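Gala protein type 1, 3 or 4 (Legionella pneumophila subsp. pneumophila, PDB 4XA9) is a leucine-rich repeat protein that probably binds small GTPases and stimulates their GTP hydrolysis. Local coordinates at residues L48-N53 against S70-S75. Residues are numbered along the deposited sequence; the frame is centred on the assembly and turned at random.
Sequences LDLSHN and SSLNIS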
ATOM      1  N   LEU A  48     -13.064  -2.023  16.150  1.00 17.28           N
ATOM      2  CA  LEU A  48     -13.179  -3.314  15.484  1.00 16.11           C
ATOM      3  C   LEU A  48     -12.406  -3.372  14.172  1.00 14.97           C
ATOM      4  O   LEU A  48     -12.525  -2.474  13.345  1.00 13.24           O
ATOM      5  CB  LEU A  48     -14.653  -3.611  15.229  1.00 14.70           C
ATOM      6  CG  LEU A  48     -15.011  -4.879  14.461  1.00 18.64           C
ATOM      7  CD1 LEU A  48     -14.648  -6.107  15.277  1.00 15.48           C
ATOM      8  CD2 LEU A  48     -16.498  -4.875  14.123  1.00 16.95           C
ATOM      9  N   ASP A  49     -11.626  -4.433  13.982  1.00 13.75           N
ATOM     10  CA  ASP A  49     -10.914  -4.649  12.726  1.00 16.80           C
ATOM     11  C   ASP A  49     -11.441  -5.896  11.994  1.00 17.50           C
ATOM     12  O   ASP A  49     -11.208  -7.031  12.413  1.00 17.93           O
ATOM     13  CB  ASP A  49      -9.409  -4.750  12.998  1.00 15.32           C
ATOM     14  CG  ASP A  49      -8.584  -4.999  11.739  1.00 22.89           C
ATOM     15  OD1 ASP A  49      -9.132  -4.962  10.613  1.00 23.50           O
ATOM     16  OD2 ASP A  49      -7.357  -5.190  11.888  1.00 25.28           O
ATOM     17  N   LEU A  50     -12.158  -5.660  10.899  1.00 17.56           N
ATOM     18  CA  LEU A  50     -12.694  -6.732  10.063  1.00 16.08           C
ATOM     19  C   LEU A  50     -11.993  -6.794   8.712  1.00 14.99           C
ATOM     20  O   LEU A  50     -12.530  -7.345   7.754  1.00 14.67           O
ATOM     21  CB  LEU A  50     -14.195  -6.547   9.839  1.00 16.39           C
ATOM     22  CG  LEU A  50     -15.102  -6.602  11.062  1.00 21.53           C
ATOM     23  CD1 LEU A  50     -16.550  -6.398  10.646  1.00 24.76           C
ATOM     24  CD2 LEU A  50     -14.936  -7.927  11.784  1.00 24.44           C
ATOM     25  N   SER A  51     -10.795  -6.226   8.632  1.00 12.66           N
ATOM     26  CA  SER A  51     -10.121  -6.066   7.344  1.00 17.66           C
ATOM     27  C   SER A  51      -9.700  -7.399   6.741  1.00 19.24           C
ATOM     28  O   SER A  51      -9.512  -8.370   7.458  1.00 19.59           O
ATOM     29  CB  SER A  51      -8.900  -5.158   7.488  1.00 13.20           C
ATOM     30  OG  SER A  51      -7.932  -5.748   8.338  1.00 17.92           O
ATOM     31  N   HIS A  52      -9.572  -7.437   5.419  1.00 11.85           N
ATOM     32  CA  HIS A  52      -9.092  -8.621   4.712  1.00 15.24           C
ATOM     33  C   HIS A  52      -9.999  -9.835   4.955  1.00 17.84           C
ATOM     34  O   HIS A  52      -9.558 -10.881   5.427  1.00 18.89           O
ATOM     35  CB  HIS A  52      -7.651  -8.946   5.116  1.00 15.19           C
ATOM     36  CG  HIS A  52      -6.670  -7.852   4.802  1.00 18.26           C
ATOM     37  ND1 HIS A  52      -6.118  -7.682   3.550  1.00 17.52           N
ATOM     38  CD2 HIS A  52      -6.117  -6.895   5.588  1.00 19.93           C
ATOM     39  CE1 HIS A  52      -5.281  -6.659   3.574  1.00 18.29           C
ATOM     40  NE2 HIS A  52      -5.258  -6.167   4.799  1.00 16.01           N
ATOM     41  N   ASN A  53     -11.275  -9.674   4.630  1.00 16.31           N
ATOM     42  CA  ASN A  53     -12.228 -10.767   4.695  1.00 16.28           C
ATOM     43  C   ASN A  53     -13.076 -10.749   3.435  1.00 20.01           C
ATOM     44  O   ASN A  53     -12.678 -10.135   2.441  1.00 23.45           O
ATOM     45  CB  ASN A  53     -13.075 -10.664   5.962  1.00 15.12           C
ATOM     46  CG  ASN A  53     -12.324 -11.126   7.192  1.00 16.38           C
ATOM     47  OD1 ASN A  53     -11.865 -12.267   7.250  1.00 15.40           O
ATOM     48  ND2 ASN A  53     -12.173 -10.240   8.174  1.00 15.18           N
ATOM     49  N   SER A  70     -17.271   2.471  17.343  1.00 15.58           N
ATOM     50  CA  SER A  70     -17.131   3.823  16.795  1.00 16.30           C
ATOM     51  C   SER A  70     -15.944   3.920  15.859  1.00 17.32           C
ATOM     52  O   SER A  70     -15.805   4.882  15.104  1.00 14.37           O
ATOM     53  CB  SER A  70     -16.969   4.847  17.914  1.00 18.69           C
ATOM     54  OG  SER A  70     -15.703   4.702  18.528  1.00 20.92           O
ATOM     55  N   SER A  71     -15.072   2.924  15.934  1.00 16.19           N
ATOM     56  CA  SER A  71     -13.919   2.857  15.055  1.00 17.09           C
ATOM     57  C   SER A  71     -13.948   1.526  14.330  1.00 17.32           C
ATOM     58  O   SER A  71     -13.833   0.472  14.958  1.00 15.42           O
ATOM     59  CB  SER A  71     -12.615   3.017  15.845  1.00 16.64           C
ATOM     60  OG  SER A  71     -11.499   2.970  14.981  1.00 19.24           O
ATOM     61  N   LEU A  72     -14.130   1.583  13.016  1.00 12.57           N
ATOM     62  CA  LEU A  72     -14.309   0.375  12.226  1.00 14.73           C
ATOM     63  C   LEU A  72     -13.318   0.316  11.075  1.00 14.59           C
ATOM     64  O   LEU A  72     -13.257   1.223  10.243  1.00 15.68           O
ATOM     65  CB  LEU A  72     -15.742   0.287  11.678  1.00 14.34           C
ATOM     66  CG  LEU A  72     -15.935  -0.857  10.672  1.00 18.40           C
ATOM     67  CD1 LEU A  72     -15.799  -2.217  11.362  1.00 18.09           C
ATOM     68  CD2 LEU A  72     -17.266  -0.753   9.926  1.00 18.17           C
ATOM     69  N   ASN A  73     -12.531  -0.753  11.045  1.00 14.02           N
ATOM     70  CA  ASN A  73     -11.695  -1.069   9.893  1.00 16.14           C
ATOM     71  C   ASN A  73     -12.319  -2.227   9.128  1.00 17.85           C
ATOM     72  O   ASN A  73     -12.279  -3.370   9.585  1.00 17.73           O
ATOM     73  CB  ASN A  73     -10.268  -1.430  10.323  1.00 15.69           C
ATOM     74  CG  ASN A  73      -9.336  -1.709   9.140  1.00 18.29           C
ATOM     75  OD1 ASN A  73      -9.763  -1.801   7.985  1.00 20.09           O
ATOM     76  ND2 ASN A  73      -8.054  -1.859   9.434  1.00 15.83           N
ATOM     77  N   ILE A  74     -12.897  -1.933   7.968  1.00 14.97           N
ATOM     78  CA  ILE A  74     -13.450  -2.989   7.135  1.00 15.74           C
ATOM     79  C   ILE A  74     -12.809  -2.935   5.744  1.00 14.85           C
ATOM     80  O   ILE A  74     -13.412  -3.307   4.735  1.00 16.37           O
ATOM     81  CB  ILE A  74     -15.005  -2.892   7.071  1.00 17.89           C
ATOM     82  CG1 ILE A  74     -15.611  -4.218   6.578  1.00 18.05           C
ATOM     83  CG2 ILE A  74     -15.462  -1.664   6.275  1.00 15.39           C
ATOM     84  CD1 ILE A  74     -17.117  -4.311   6.736  1.00 17.47           C
ATOM     85  N   SER A  75     -11.554  -2.497   5.705  1.00 14.66           N
ATOM     86  CA  SER A  75     -10.814  -2.442   4.449  1.00 14.96           C
ATOM     87  C   SER A  75     -10.591  -3.845   3.887  1.00 15.51           C
ATOM     88  O   SER A  75     -10.687  -4.827   4.608  1.00 15.42           O
ATOM     89  CB  SER A  75      -9.469  -1.720   4.628  1.00 13.22           C
ATOM     90  OG  SER A  75      -8.606  -2.401   5.527  1.00 13.91           O
TER
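Asn73 lies alongside Asp49 on one face of a parallel strand pair, its amide plane only 4° from that of the carboxylate. From Asn73 CB, which packs 3.7 Å from Asp49 OD1, CG runs anti to the backbone N (chi1 -177°), a torsion that sets the amide beside the Asp49 carboxylate. CG faces both Asp49 OD1 and Ser51 CB (3.6 and 3.8 Å). At the tip, ND2 faces Asp49 OD1 at 3.5 Å, badly angled for a hydrogen bond, while OD1 meets Ser51 CB at 3.5 Å and turns back to its own segment, accepting from Ser75 N in an Asx turn and from Ser75 OG, which arrives on a lone pair in the carbonyl plane. Ser51 N closes the same turn on Asp49 OD1 from the anti side, 30° out of plane, and Ser51 OG binds the syn lone pair of that oxygen at 2.7 Å. The two segments are the corresponding strand and turn of successive leucine-rich repeats, joined through helix 57-63 in a right-handed solenoid. Between them the backbone ladder runs from Leu48 N to Ser71 O, through Asn73 N to Leu48 O, to Leu50 N on Asn73 O; beyond the strands His52 N donates to Ser75 O (3.0 Å). On the other face Leu48 CD2 meets Leu72 CD1 at 3.9 Å, and both leucines pack against Phe63 of that helix.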